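Local coordinates for protein quercetin 2,3-dioxygenase (Escherichia coli, PDB 1TQ5) that cleaves quercetin in vitro as a metal-dependent dioxygenase of the pirin family, a bicupin whose physiological role is unknown, at residues His15-Ser20 with Ala50-Gly55; Leu40-Asp45 with Gln116-Pro121; His57-Met62 with Ile99-Tyr104; Asp61-Thr66 with Ile92-Thr97; Asn81-Pro86 with Pro128-Arg133. All coordinates share one frame; numbering follows the deposited sequence.

Contact 1: residues His15-Ser20 with Ala50-Gly55; sequences HGWLDS and AGQGFG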
# COMPACT_ATOMS: atom_id res chain seq x y z
N HIS A 15 20.58 1.53 -2.36
CA HIS A 15 21.64 2.02 -1.48
C HIS A 15 22.30 0.86 -0.73
O HIS A 15 22.99 1.07 0.27
CB HIS A 15 21.06 3.01 -0.46
CG HIS A 15 20.20 4.07 -1.07
ND1 HIS A 15 20.66 4.94 -2.03
CD2 HIS A 15 18.91 4.41 -0.84
CE1 HIS A 15 19.69 5.78 -2.37
NE2 HIS A 15 18.61 5.47 -1.66
N GLY A 16 22.10 -0.35 -1.22
CA GLY A 16 22.68 -1.50 -0.56
C GLY A 16 21.82 -1.99 0.59
O GLY A 16 21.25 -3.08 0.52
N TRP A 17 21.72 -1.19 1.65
CA TRP A 17 20.92 -1.56 2.81
C TRP A 17 19.43 -1.51 2.46
O TRP A 17 18.62 -2.22 3.04
CB TRP A 17 21.20 -0.62 3.98
CG TRP A 17 20.82 0.80 3.71
CD1 TRP A 17 21.55 1.73 3.01
CD2 TRP A 17 19.62 1.46 4.12
NE1 TRP A 17 20.87 2.93 2.97
CE2 TRP A 17 19.68 2.79 3.64
CE3 TRP A 17 18.49 1.06 4.86
CZ2 TRP A 17 18.66 3.72 3.86
CZ3 TRP A 17 17.48 1.99 5.08
CH2 TRP A 17 17.57 3.30 4.58
N LEU A 18 19.09 -0.64 1.52
CA LEU A 18 17.72 -0.47 1.06
C LEU A 18 17.68 -0.48 -0.46
O LEU A 18 18.49 0.18 -1.12
CB LEU A 18 17.15 0.86 1.56
CG LEU A 18 15.80 1.26 0.95
CD1 LEU A 18 14.70 0.36 1.49
CD2 LEU A 18 15.50 2.71 1.29
N ASP A 19 16.73 -1.24 -1.01
CA ASP A 19 16.51 -1.33 -2.45
C ASP A 19 15.03 -0.98 -2.58
O ASP A 19 14.17 -1.74 -2.14
CB ASP A 19 16.77 -2.75 -2.94
CG ASP A 19 16.63 -2.88 -4.44
OD1 ASP A 19 17.50 -2.33 -5.16
OD2 ASP A 19 15.67 -3.51 -4.91
N SER A 20 14.74 0.16 -3.20
CA SER A 20 13.36 0.62 -3.30
C SER A 20 12.82 0.92 -4.71
O SER A 20 13.48 1.57 -5.52
CB SER A 20 13.22 1.87 -2.42
OG SER A 20 11.88 2.34 -2.34
N ALA A 50 19.35 -7.22 6.58
CA ALA A 50 19.26 -7.59 7.98
C ALA A 50 19.93 -6.55 8.88
O ALA A 50 21.03 -6.08 8.58
CB ALA A 50 19.91 -8.96 8.20
N GLY A 51 19.25 -6.19 9.97
CA GLY A 51 19.79 -5.23 10.91
C GLY A 51 19.77 -3.77 10.50
O GLY A 51 20.16 -2.91 11.29
N GLN A 52 19.32 -3.48 9.29
CA GLN A 52 19.26 -2.10 8.81
C GLN A 52 17.85 -1.54 8.86
O GLN A 52 16.89 -2.25 9.15
CB GLN A 52 19.78 -2.02 7.37
CG GLN A 52 21.29 -1.87 7.27
CD GLN A 52 21.76 -0.46 7.60
OE1 GLN A 52 22.96 -0.20 7.70
NE2 GLN A 52 20.81 0.46 7.76
N GLY A 53 17.74 -0.24 8.58
CA GLY A 53 16.44 0.41 8.60
C GLY A 53 16.53 1.92 8.53
O GLY A 53 17.62 2.48 8.39
N PHE A 54 15.38 2.58 8.62
CA PHE A 54 15.30 4.03 8.56
C PHE A 54 15.45 4.65 9.95
O PHE A 54 14.65 4.37 10.84
CB PHE A 54 13.96 4.45 7.97
CG PHE A 54 13.71 3.93 6.58
CD1 PHE A 54 14.14 4.64 5.47
CD2 PHE A 54 13.06 2.72 6.39
CE1 PHE A 54 13.93 4.15 4.19
CE2 PHE A 54 12.84 2.21 5.11
CZ PHE A 54 13.28 2.93 4.01
N GLY A 55 16.47 5.48 10.13
CA GLY A 55 16.68 6.15 11.40
C GLY A 55 15.49 7.05 11.69
O GLY A 55 14.59 7.15 10.87
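At one end of the N-terminal cupin, where its two β-sheets meet at the surface, W17 and F54 form an edge-to-face (T-shaped) aromatic pair. The six-membered ring of W17 presents its edge to the face of F54, with planes 73° and ring centroids 5.3 Å apart. CZ3 of W17 stands over the centre of the F54 ring, and the closest carbons are W17 CH2 and F54 CE1, 3.8 Å apart. The indole reaches across because CG of W17 sits between the backbone N and the carbonyl carbon (chi1 63°), a position that also puts W17 CZ3 3.3 Å from the carbonyl O of G53. L18 serves both rings: its CB lies over one face of the indole, offset toward the rim, while CD2 of L18 comes within 3.5 Å of CZ of F54. Q52 crosses W17 at about a right angle, its CG 3.5 Å from W17 CB. No hydrogen bond joins the segments; rings and aliphatic carbons pack against each other and the G53 carbonyl. Neighbouring strand 40-48 sends I48 to both L18 and F54; strand 53-59, at the margin of the smaller sheet, pairs with 99-104 through the backbones of F54 and E103.

Contact 2: residues Leu40-Asp45 with Gln116-Pro121; sequences LRVIND and QIWIMP
V42 pairs with W118, and N44 with Q116, in an antiparallel β-ladder interrupted by a classic β-bulge, in the large sheet of the N-terminal cupin. At the bulge R41 and V42 both face W118, whose carbonyl O takes R41 N at 3.0 Å and, more weakly, V42 N at 3.4 Å. The tight part is the face carrying L40, I43, I117 and I119. There CG1 of I43 and CD1 of I117 are squeezed to 3.4 Å, and CD1 of L40 rests against CG2 of I117 at 3.6 Å; F226 of strand 221-228, from the second cupin, covers L40 and I117. On the other face, turned toward the metal, V42 and W118 lie side by side, with CB of V42 3.5 Å from CB of W118. CG of W118 lies anti to its carbonyl carbon (chi1 -70°), which lays the indole along V42 so that CG2 of V42 sits over one ring face, near the rim. The partly exposed side is the end beyond the bulge, where the guanidinium of R41 crosses the selenomethionine M120: the terminal CE of M120 is the atom nearest NH2 of R41, at 3.0 Å, with SE behind it. At the opposite end the ladder is regular again: Q116 N donates to N44 O at 2.8 Å, and N44 N to Q116 O at 3.0 Å.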
# COMPACT_ATOMS: atom_id res chain seq x y z
N LEU A 40 -3.98 8.52 -2.90
CA LEU A 40 -2.83 7.62 -2.84
C LEU A 40 -1.62 8.37 -3.37
O LEU A 40 -1.52 8.65 -4.57
CB LEU A 40 -3.11 6.37 -3.69
CG LEU A 40 -2.07 5.25 -3.62
CD1 LEU A 40 -1.86 4.83 -2.17
CD2 LEU A 40 -2.54 4.08 -4.47
N ARG A 41 -0.69 8.69 -2.48
CA ARG A 41 0.48 9.45 -2.86
C ARG A 41 1.78 8.66 -3.03
O ARG A 41 2.60 9.00 -3.88
CB ARG A 41 0.71 10.58 -1.85
CG ARG A 41 -0.43 11.60 -1.78
CD ARG A 41 -0.75 12.17 -3.15
NE ARG A 41 -1.66 13.30 -3.10
CZ ARG A 41 -1.34 14.49 -2.59
NH1 ARG A 41 -0.13 14.70 -2.08
NH2 ARG A 41 -2.24 15.47 -2.58
N VAL A 42 1.95 7.62 -2.23
CA VAL A 42 3.18 6.83 -2.29
C VAL A 42 2.98 5.32 -2.16
O VAL A 42 2.15 4.84 -1.38
CB VAL A 42 4.14 7.26 -1.15
CG1 VAL A 42 5.45 6.50 -1.23
CG2 VAL A 42 4.40 8.76 -1.21
N ILE A 43 3.73 4.57 -2.97
CA ILE A 43 3.75 3.11 -2.92
C ILE A 43 5.19 2.73 -3.18
O ILE A 43 5.67 2.74 -4.32
CB ILE A 43 2.88 2.41 -4.00
CG1 ILE A 43 1.40 2.46 -3.63
CG2 ILE A 43 3.27 0.92 -4.08
CD1 ILE A 43 0.83 3.83 -3.65
N ASN A 44 5.90 2.44 -2.10
CA ASN A 44 7.29 2.06 -2.21
C ASN A 44 7.42 0.58 -1.88
O ASN A 44 6.93 0.11 -0.85
CB ASN A 44 8.17 2.90 -1.29
CG ASN A 44 8.30 4.33 -1.76
OD1 ASN A 44 8.09 4.63 -2.94
ND2 ASN A 44 8.67 5.23 -0.85
N ASP A 45 8.07 -0.14 -2.78
CA ASP A 45 8.32 -1.56 -2.65
C ASP A 45 9.75 -1.63 -2.11
O ASP A 45 10.70 -1.53 -2.88
CB ASP A 45 8.25 -2.20 -4.04
CG ASP A 45 8.32 -3.71 -4.02
OD1 ASP A 45 9.06 -4.26 -3.17
OD2 ASP A 45 7.66 -4.34 -4.87
N GLN A 116 5.50 0.33 1.55
CA GLN A 116 5.31 1.52 2.38
C GLN A 116 4.33 2.40 1.61
O GLN A 116 4.68 2.97 0.58
CB GLN A 116 6.63 2.26 2.59
CG GLN A 116 7.46 1.71 3.74
CD GLN A 116 6.81 1.95 5.09
OE1 GLN A 116 6.68 3.09 5.54
NE2 GLN A 116 6.41 0.87 5.74
N ILE A 117 3.11 2.49 2.12
CA ILE A 117 2.04 3.26 1.48
C ILE A 117 1.70 4.57 2.20
O ILE A 117 1.54 4.58 3.42
CB ILE A 117 0.75 2.40 1.43
CG1 ILE A 117 1.07 1.02 0.85
CG2 ILE A 117 -0.31 3.12 0.61
CD1 ILE A 117 1.66 1.04 -0.53
N TRP A 118 1.59 5.66 1.45
CA TRP A 118 1.24 6.96 2.03
C TRP A 118 -0.10 7.42 1.48
O TRP A 118 -0.31 7.47 0.27
CB TRP A 118 2.29 8.03 1.69
CG TRP A 118 3.62 7.87 2.37
CD1 TRP A 118 4.17 6.71 2.85
CD2 TRP A 118 4.61 8.89 2.55
NE1 TRP A 118 5.45 6.95 3.31
CE2 TRP A 118 5.74 8.27 3.14
CE3 TRP A 118 4.65 10.26 2.27
CZ2 TRP A 118 6.90 8.99 3.45
CZ3 TRP A 118 5.80 10.97 2.58
CH2 TRP A 118 6.92 10.33 3.16
N ILE A 119 -1.01 7.77 2.39
CA ILE A 119 -2.33 8.24 2.01
C ILE A 119 -2.59 9.62 2.60
O ILE A 119 -2.49 9.81 3.81
CB ILE A 119 -3.40 7.25 2.49
CG1 ILE A 119 -3.24 5.92 1.74
CG2 ILE A 119 -4.81 7.83 2.25
CD1 ILE A 119 -4.09 4.81 2.28
N MSE A 120 -2.91 10.58 1.74
CA MSE A 120 -3.19 11.93 2.21
C MSE A 120 -4.46 11.94 3.04
O MSE A 120 -5.50 11.48 2.60
CB MSE A 120 -3.35 12.89 1.04
CG MSE A 120 -3.83 14.27 1.48
SE MSE A 120 -4.10 15.42 0.13
CE MSE A 120 -2.61 16.42 0.26
N PRO A 121 -4.39 12.48 4.27
CA PRO A 121 -5.59 12.52 5.10
C PRO A 121 -6.51 13.64 4.61
O PRO A 121 -6.03 14.73 4.27
CB PRO A 121 -5.03 12.78 6.49
CG PRO A 121 -3.86 13.67 6.20
CD PRO A 121 -3.22 13.01 4.99

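Contact 3: residues His57-Met62 with Ile99-Tyr104; sequences HPHKDM and IRHSEY. With CD (cadmium ion), chain B.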
# COMPACT_ATOMS: atom_id res chain seq x y z
N HIS A 57 12.99 10.06 11.87
CA HIS A 57 12.67 11.19 10.99
C HIS A 57 11.23 11.64 11.24
O HIS A 57 10.38 10.83 11.61
CB HIS A 57 12.87 10.80 9.53
CG HIS A 57 12.48 9.38 9.23
ND1 HIS A 57 11.18 8.94 9.29
CD2 HIS A 57 13.23 8.31 8.90
CE1 HIS A 57 11.14 7.65 9.01
NE2 HIS A 57 12.37 7.24 8.77
N PRO A 58 10.94 12.93 11.02
CA PRO A 58 9.61 13.48 11.23
C PRO A 58 8.63 13.34 10.07
O PRO A 58 9.02 13.22 8.91
CB PRO A 58 9.90 14.95 11.53
CG PRO A 58 11.00 15.23 10.55
CD PRO A 58 11.91 14.00 10.70
N HIS A 59 7.35 13.38 10.41
CA HIS A 59 6.26 13.30 9.44
C HIS A 59 5.14 14.20 9.93
O HIS A 59 4.95 14.36 11.14
CB HIS A 59 5.73 11.88 9.31
CG HIS A 59 6.50 11.05 8.34
ND1 HIS A 59 6.65 11.40 7.02
CD2 HIS A 59 7.18 9.88 8.50
CE1 HIS A 59 7.39 10.50 6.41
NE2 HIS A 59 7.72 9.57 7.29
N LYS A 60 4.40 14.78 8.99
CA LYS A 60 3.31 15.67 9.33
C LYS A 60 2.18 15.42 8.33
O LYS A 60 2.42 15.14 7.17
CB LYS A 60 3.79 17.12 9.23
CG LYS A 60 2.90 18.14 9.91
CD LYS A 60 3.44 19.54 9.67
CE LYS A 60 2.77 20.57 10.57
NZ LYS A 60 3.17 20.39 12.00
N ASP A 61 0.94 15.51 8.82
CA ASP A 61 -0.25 15.32 7.99
C ASP A 61 -0.10 14.25 6.91
O ASP A 61 0.15 14.57 5.75
CB ASP A 61 -0.64 16.64 7.32
CG ASP A 61 -0.61 17.82 8.28
OD1 ASP A 61 -1.18 17.71 9.39
OD2 ASP A 61 -0.03 18.86 7.92
N MSE A 62 -0.26 12.98 7.29
CA MSE A 62 -0.14 11.89 6.33
C MSE A 62 -0.41 10.55 7.02
O MSE A 62 0.02 10.32 8.15
CB MSE A 62 1.26 11.88 5.71
CG MSE A 62 1.43 10.98 4.48
SE MSE A 62 0.63 11.58 2.96
CE MSE A 62 1.81 12.80 2.41
N ILE A 99 5.13 14.02 14.10
CA ILE A 99 5.60 12.80 14.73
C ILE A 99 6.91 12.33 14.10
O ILE A 99 7.22 12.65 12.96
CB ILE A 99 4.51 11.68 14.60
CG1 ILE A 99 4.43 10.86 15.89
CG2 ILE A 99 4.80 10.80 13.39
CD1 ILE A 99 5.64 10.04 16.21
N ARG A 100 7.69 11.58 14.87
CA ARG A 100 8.96 11.03 14.40
C ARG A 100 8.93 9.52 14.59
O ARG A 100 8.37 9.02 15.56
CB ARG A 100 10.13 11.63 15.18
CG ARG A 100 10.55 13.02 14.73
CD ARG A 100 11.56 13.64 15.68
NE ARG A 100 10.96 13.97 16.97
CZ ARG A 100 9.97 14.84 17.13
NH1 ARG A 100 9.45 15.47 16.09
NH2 ARG A 100 9.48 15.07 18.35
N HIS A 101 9.51 8.79 13.65
CA HIS A 101 9.53 7.34 13.79
C HIS A 101 10.69 6.72 13.04
O HIS A 101 11.36 7.38 12.26
CB HIS A 101 8.22 6.72 13.30
CG HIS A 101 8.10 6.63 11.81
ND1 HIS A 101 7.52 5.56 11.17
CD2 HIS A 101 8.50 7.48 10.83
CE1 HIS A 101 7.56 5.75 9.86
NE2 HIS A 101 8.15 6.91 9.63
N SER A 102 10.92 5.45 13.32
CA SER A 102 11.98 4.70 12.66
C SER A 102 11.45 3.29 12.45
O SER A 102 10.55 2.84 13.16
CB SER A 102 13.23 4.65 13.53
OG SER A 102 13.03 3.83 14.66
N GLU A 103 12.00 2.61 11.45
CA GLU A 103 11.61 1.24 11.12
C GLU A 103 12.87 0.50 10.71
O GLU A 103 13.60 0.95 9.83
CB GLU A 103 10.64 1.21 9.94
CG GLU A 103 9.18 1.09 10.32
CD GLU A 103 8.47 2.42 10.30
OE1 GLU A 103 8.66 3.17 9.32
OE2 GLU A 103 7.71 2.71 11.25
N TYR A 104 13.13 -0.65 11.33
CA TYR A 104 14.31 -1.41 10.98
C TYR A 104 14.03 -2.90 10.94
O TYR A 104 12.99 -3.37 11.40
CB TYR A 104 15.45 -1.09 11.96
CG TYR A 104 15.28 -1.69 13.33
CD1 TYR A 104 15.68 -3.00 13.59
CD2 TYR A 104 14.69 -0.96 14.36
CE1 TYR A 104 15.50 -3.57 14.84
CE2 TYR A 104 14.50 -1.52 15.62
CZ TYR A 104 14.91 -2.83 15.85
OH TYR A 104 14.71 -3.40 17.09
CD CD B . 8.95 7.64 7.29
O HOH W 1 9.83 8.68 5.00
O HOH W 2 7.71 6.05 5.77
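H59 and H101 hold the cadmium ion of this cupin metal site, on paired antiparallel strands that cross at 131°. CB of H59 packs on CG2 of I99; along one side of the ring CD2 then comes 3.3 Å from NE2 of H101, on the other CE1 meets the indole of W118, and at the tip NE2 of H59 binds the cadmium at 2.3 Å. A chi1 of 77° puts CG of H101 between its backbone N and carbonyl carbon and carries NE2 of H101 to the metal, at 2.6 Å; two waters complete the bonds seen. H57 belongs to the enzyme's divalent-metal site but is not bound here: its ring turns the carbon CE1 to the cadmium, 2.8 Å away, with ND1 at 3.3 Å. That ring has the carbonyl O of H101 over one face and NE2 of H101 at its edge. Cutting H57 back to an alanine is likely to open a gap beside the cadmium and leave NE2 of H101 without this ring edge. E103, a metal ligand by similarity, follows on the H101 strand. Strand 53-59 edges a four-stranded sheet, beside 99-104; from the facing sheet, W118 closes on H59 and the selenomethionine M93 on H101.

Contact 4: residues Asp61-Thr66 with Ile92-Thr97; sequences DMEILT and IMSAGT
I64 and M93 form the hydrogen-bonded pair of an antiparallel β-ladder in the large sheet of the N-terminal cupin, flanked by the non-hydrogen-bonded pairs E63-S94 and L65-I92. Backbone bonds carry most of the contact. I64 N reaches M93 O at 2.7 Å and M93 N returns to I64 O; the pairing runs on past the strands, where A95 N meets M62 O at 2.9 Å and D61 N meets G96 O at 2.8 Å. Side-chain hydrogen bonding centres on E63. Its chain is bent at chi2 (-69°), which folds the carboxylate back over S94, and the S94 hydroxyl donates to OE2 of E63 at 2.6 Å, on the syn side. R129 reaches both partners, salt-bridged to OE1 of E63 and bonded through NE to OG of S94, so the buried carboxylate has a charged mate. One water bridges the two loop ends, accepting from M62 N (2.9 Å) and G96 N (3.0 Å), with OE2 of E63 among the acceptors it can donate to. Apolar contact is lighter: CD1 of L65 approaches CB of I92 at 4.2 Å, while I64 and the selenomethionine M93 turn to the other face, toward W118 and H101 respectively. Beyond the strands, OD1 of D61 lies 3.0 Å from G96 O, two acceptors side by side, and OD1 takes its hydrogen bond from G125 N instead.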
# COMPACT_ATOMS: atom_id res chain seq x y z
N ASP A 61 0.94 15.51 8.82
CA ASP A 61 -0.25 15.32 7.99
C ASP A 61 -0.10 14.25 6.91
O ASP A 61 0.15 14.57 5.75
CB ASP A 61 -0.64 16.64 7.32
CG ASP A 61 -0.61 17.82 8.28
OD1 ASP A 61 -1.18 17.71 9.39
OD2 ASP A 61 -0.03 18.86 7.92
N MSE A 62 -0.26 12.98 7.29
CA MSE A 62 -0.14 11.89 6.33
C MSE A 62 -0.41 10.55 7.02
O MSE A 62 0.02 10.32 8.15
CB MSE A 62 1.26 11.88 5.71
CG MSE A 62 1.43 10.98 4.48
SE MSE A 62 0.63 11.58 2.96
CE MSE A 62 1.81 12.80 2.41
N GLU A 63 -1.15 9.68 6.33
CA GLU A 63 -1.46 8.35 6.85
C GLU A 63 -0.42 7.42 6.25
O GLU A 63 -0.36 7.26 5.03
CB GLU A 63 -2.86 7.91 6.42
CG GLU A 63 -3.99 8.84 6.88
CD GLU A 63 -4.21 8.80 8.39
OE1 GLU A 63 -4.86 7.85 8.88
OE2 GLU A 63 -3.73 9.72 9.08
N ILE A 64 0.41 6.82 7.10
CA ILE A 64 1.45 5.91 6.63
C ILE A 64 1.12 4.46 6.94
O ILE A 64 1.07 4.06 8.10
CB ILE A 64 2.81 6.24 7.28
CG1 ILE A 64 3.12 7.73 7.14
CG2 ILE A 64 3.91 5.41 6.61
CD1 ILE A 64 3.21 8.21 5.72
N LEU A 65 0.89 3.68 5.89
CA LEU A 65 0.55 2.28 6.04
C LEU A 65 1.69 1.36 5.60
O LEU A 65 2.31 1.59 4.56
CB LEU A 65 -0.69 1.95 5.21
CG LEU A 65 -1.01 0.47 5.05
CD1 LEU A 65 -1.62 -0.07 6.34
CD2 LEU A 65 -1.97 0.29 3.89
N THR A 66 1.97 0.33 6.39
CA THR A 66 3.02 -0.63 6.06
C THR A 66 2.44 -2.04 5.92
O THR A 66 1.63 -2.47 6.74
CB THR A 66 4.10 -0.69 7.16
OG1 THR A 66 4.60 0.62 7.45
CG2 THR A 66 5.25 -1.59 6.72
N ILE A 92 -0.53 0.90 10.76
CA ILE A 92 -0.85 2.20 10.20
C ILE A 92 -0.52 3.27 11.22
O ILE A 92 -0.64 3.05 12.43
CB ILE A 92 -2.34 2.30 9.78
CG1 ILE A 92 -2.56 3.60 9.00
CG2 ILE A 92 -3.24 2.24 11.00
CD1 ILE A 92 -3.93 3.71 8.36
N MSE A 93 -0.09 4.42 10.72
CA MSE A 93 0.27 5.54 11.58
C MSE A 93 -0.19 6.85 10.96
O MSE A 93 -0.04 7.07 9.76
CB MSE A 93 1.79 5.55 11.75
CG MSE A 93 2.34 6.58 12.72
SE MSE A 93 4.15 6.46 12.80
CE MSE A 93 4.61 7.55 11.44
N SER A 94 -0.78 7.71 11.78
CA SER A 94 -1.24 9.01 11.32
C SER A 94 -0.25 10.03 11.87
O SER A 94 -0.12 10.19 13.08
CB SER A 94 -2.64 9.32 11.88
OG SER A 94 -3.62 8.45 11.34
N ALA A 95 0.47 10.71 10.98
CA ALA A 95 1.45 11.71 11.41
C ALA A 95 0.74 12.85 12.13
O ALA A 95 1.30 13.47 13.04
CB ALA A 95 2.23 12.24 10.22
N GLY A 96 -0.50 13.13 11.72
CA GLY A 96 -1.26 14.19 12.34
C GLY A 96 -0.51 15.51 12.43
O GLY A 96 0.09 15.96 11.46
N THR A 97 -0.53 16.11 13.61
CA THR A 97 0.14 17.39 13.84
C THR A 97 1.66 17.31 13.75
O THR A 97 2.34 18.31 13.53
CB THR A 97 -0.25 17.99 15.21
OG1 THR A 97 -0.07 17.00 16.23
CG2 THR A 97 -1.71 18.43 15.20
O HOH W 3 -2.14 12.19 9.37

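Contact 5: residues Asn81-Pro86 with Pro128-Arg133; sequences NKEQVP and PRYEQR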
# COMPACT_ATOMS: atom_id res chain seq x y z
N ASN A 81 5.33 3.86 21.47
CA ASN A 81 5.02 2.80 20.53
C ASN A 81 6.20 2.00 19.99
O ASN A 81 7.00 2.49 19.20
CB ASN A 81 4.20 3.37 19.37
CG ASN A 81 2.87 3.95 19.83
OD1 ASN A 81 2.20 4.67 19.08
ND2 ASN A 81 2.47 3.64 21.05
N LYS A 82 6.28 0.76 20.44
CA LYS A 82 7.30 -0.19 20.02
C LYS A 82 6.48 -1.39 19.55
O LYS A 82 5.58 -1.83 20.26
CB LYS A 82 8.17 -0.61 21.22
CG LYS A 82 8.96 0.52 21.86
CD LYS A 82 10.25 0.79 21.10
CE LYS A 82 11.18 -0.42 21.15
NZ LYS A 82 12.45 -0.17 20.42
N GLU A 83 6.78 -1.91 18.36
CA GLU A 83 6.03 -3.04 17.82
C GLU A 83 6.76 -3.81 16.71
O GLU A 83 7.49 -3.23 15.91
CB GLU A 83 4.69 -2.52 17.27
CG GLU A 83 3.83 -3.59 16.60
CD GLU A 83 2.91 -4.29 17.58
OE1 GLU A 83 2.67 -5.50 17.42
OE2 GLU A 83 2.41 -3.62 18.52
N GLN A 84 6.57 -5.13 16.68
CA GLN A 84 7.17 -5.96 15.65
C GLN A 84 6.07 -6.51 14.75
O GLN A 84 5.14 -7.16 15.22
CB GLN A 84 7.98 -7.11 16.26
CG GLN A 84 9.26 -6.63 16.94
CD GLN A 84 10.33 -7.70 16.99
OE1 GLN A 84 11.45 -7.45 17.45
NE2 GLN A 84 10.00 -8.90 16.52
N VAL A 85 6.18 -6.22 13.46
CA VAL A 85 5.18 -6.64 12.48
C VAL A 85 5.74 -7.71 11.54
O VAL A 85 6.60 -7.42 10.70
CB VAL A 85 4.71 -5.42 11.65
CG1 VAL A 85 3.58 -5.80 10.71
CG2 VAL A 85 4.27 -4.30 12.59
N PRO A 86 5.27 -8.96 11.68
CA PRO A 86 5.75 -10.05 10.83
C PRO A 86 5.11 -10.03 9.45
O PRO A 86 4.17 -9.28 9.21
CB PRO A 86 5.37 -11.28 11.62
CG PRO A 86 4.04 -10.88 12.19
CD PRO A 86 4.30 -9.46 12.67
N PRO A 128 -1.93 12.47 16.43
CA PRO A 128 -1.07 11.31 16.14
C PRO A 128 -1.61 10.01 16.73
O PRO A 128 -2.00 9.97 17.90
CB PRO A 128 0.26 11.72 16.76
CG PRO A 128 0.27 13.20 16.57
CD PRO A 128 -1.13 13.58 16.98
N ARG A 129 -1.61 8.95 15.93
CA ARG A 129 -2.10 7.66 16.39
C ARG A 129 -1.36 6.52 15.70
O ARG A 129 -0.89 6.66 14.57
CB ARG A 129 -3.59 7.53 16.13
CG ARG A 129 -3.95 7.65 14.66
CD ARG A 129 -4.58 6.37 14.13
NE ARG A 129 -4.70 6.43 12.68
CZ ARG A 129 -5.37 5.55 11.94
NH1 ARG A 129 -5.99 4.53 12.51
NH2 ARG A 129 -5.41 5.70 10.62
N TYR A 130 -1.26 5.39 16.39
CA TYR A 130 -0.60 4.22 15.84
C TYR A 130 -1.40 2.96 16.12
O TYR A 130 -1.69 2.64 17.27
CB TYR A 130 0.80 4.04 16.43
CG TYR A 130 1.46 2.77 15.95
CD1 TYR A 130 1.89 2.65 14.63
CD2 TYR A 130 1.58 1.66 16.79
CE1 TYR A 130 2.43 1.46 14.16
CE2 TYR A 130 2.12 0.47 16.33
CZ TYR A 130 2.54 0.37 15.01
OH TYR A 130 3.05 -0.81 14.53
N GLU A 131 -1.75 2.25 15.05
CA GLU A 131 -2.50 1.02 15.19
C GLU A 131 -1.89 -0.11 14.38
O GLU A 131 -1.25 0.11 13.35
CB GLU A 131 -3.96 1.24 14.77
CG GLU A 131 -4.72 2.16 15.70
CD GLU A 131 -6.21 2.17 15.40
OE1 GLU A 131 -6.85 1.12 15.57
OE2 GLU A 131 -6.72 3.23 15.00
N GLN A 132 -2.10 -1.32 14.87
CA GLN A 132 -1.58 -2.51 14.21
C GLN A 132 -2.65 -3.56 14.38
O GLN A 132 -3.31 -3.60 15.42
CB GLN A 132 -0.27 -2.94 14.89
CG GLN A 132 0.58 -3.92 14.10
CD GLN A 132 0.07 -5.35 14.15
OE1 GLN A 132 -0.18 -5.90 15.23
NE2 GLN A 132 -0.09 -5.97 12.98
N ARG A 133 -2.82 -4.41 13.38
CA ARG A 133 -3.83 -5.46 13.47
C ARG A 133 -3.42 -6.75 12.77
O ARG A 133 -2.76 -6.73 11.73
CB ARG A 133 -5.16 -4.98 12.88
CG ARG A 133 -6.27 -6.04 12.90
CD ARG A 133 -7.64 -5.40 12.95
NE ARG A 133 -8.70 -6.36 13.25
CZ ARG A 133 -9.94 -6.02 13.61
NH1 ARG A 133 -10.26 -4.74 13.72
NH2 ARG A 133 -10.86 -6.95 13.84
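The phenol ring of Y130 is met obliquely by the N81 amide and by CB of E83, while the ring of H75 stacks on it from strand 72-77. The N81 amide plane is turned 39° from that ring, and N81 and Y130 slide past each other in opposite directions. A chi1 of 175° swings the Y130 ring away from its own backbone N, and the side chain extends between the two strands until its OH is 3.6 Å from CG of E83; the hydroxyl is hydrogen-bonded to OE1 of Q91. Replacing the tyrosine by alanine is likely to leave H75 without its stacking partner and OE1 of Q91 without this bond. Farther along, CG2 of V85 and CG of Q132 come together from opposite directions at 4.0 Å; the Q132 amide is held by F90 O. No hydrogen bond links the segments. The axes of the short strand segments come within 9.2 Å, at 35°, in different sheets: this is side-chain packing between the two facing sheets of the cupin β-barrel.

All five contacts lie in the N-terminal cupin; contact 3 holds its metal site, and contacts 1, 2 and 4 touch contact 3. Contacts 3 and 4 have centres 8 Å apart and share D61 and M62; CE of M93 in contact 4 lies 3.5 Å from ND1 of H101. Contact 2, its centre 13 Å from that of contact 3, closes a chain loop enclosing both and sends W118 CH2 to within 3.3 Å of H59 CE1. Contact 1 uses the same strand, 53-59, as contact 3, and F54 N lies 2.7 Å from E103 O. Residues 128-133 of contact 5 extend the large sheet beyond contact 4, with I92 N 2.8 Å from E131 O, while 81-86 lie in the smaller one.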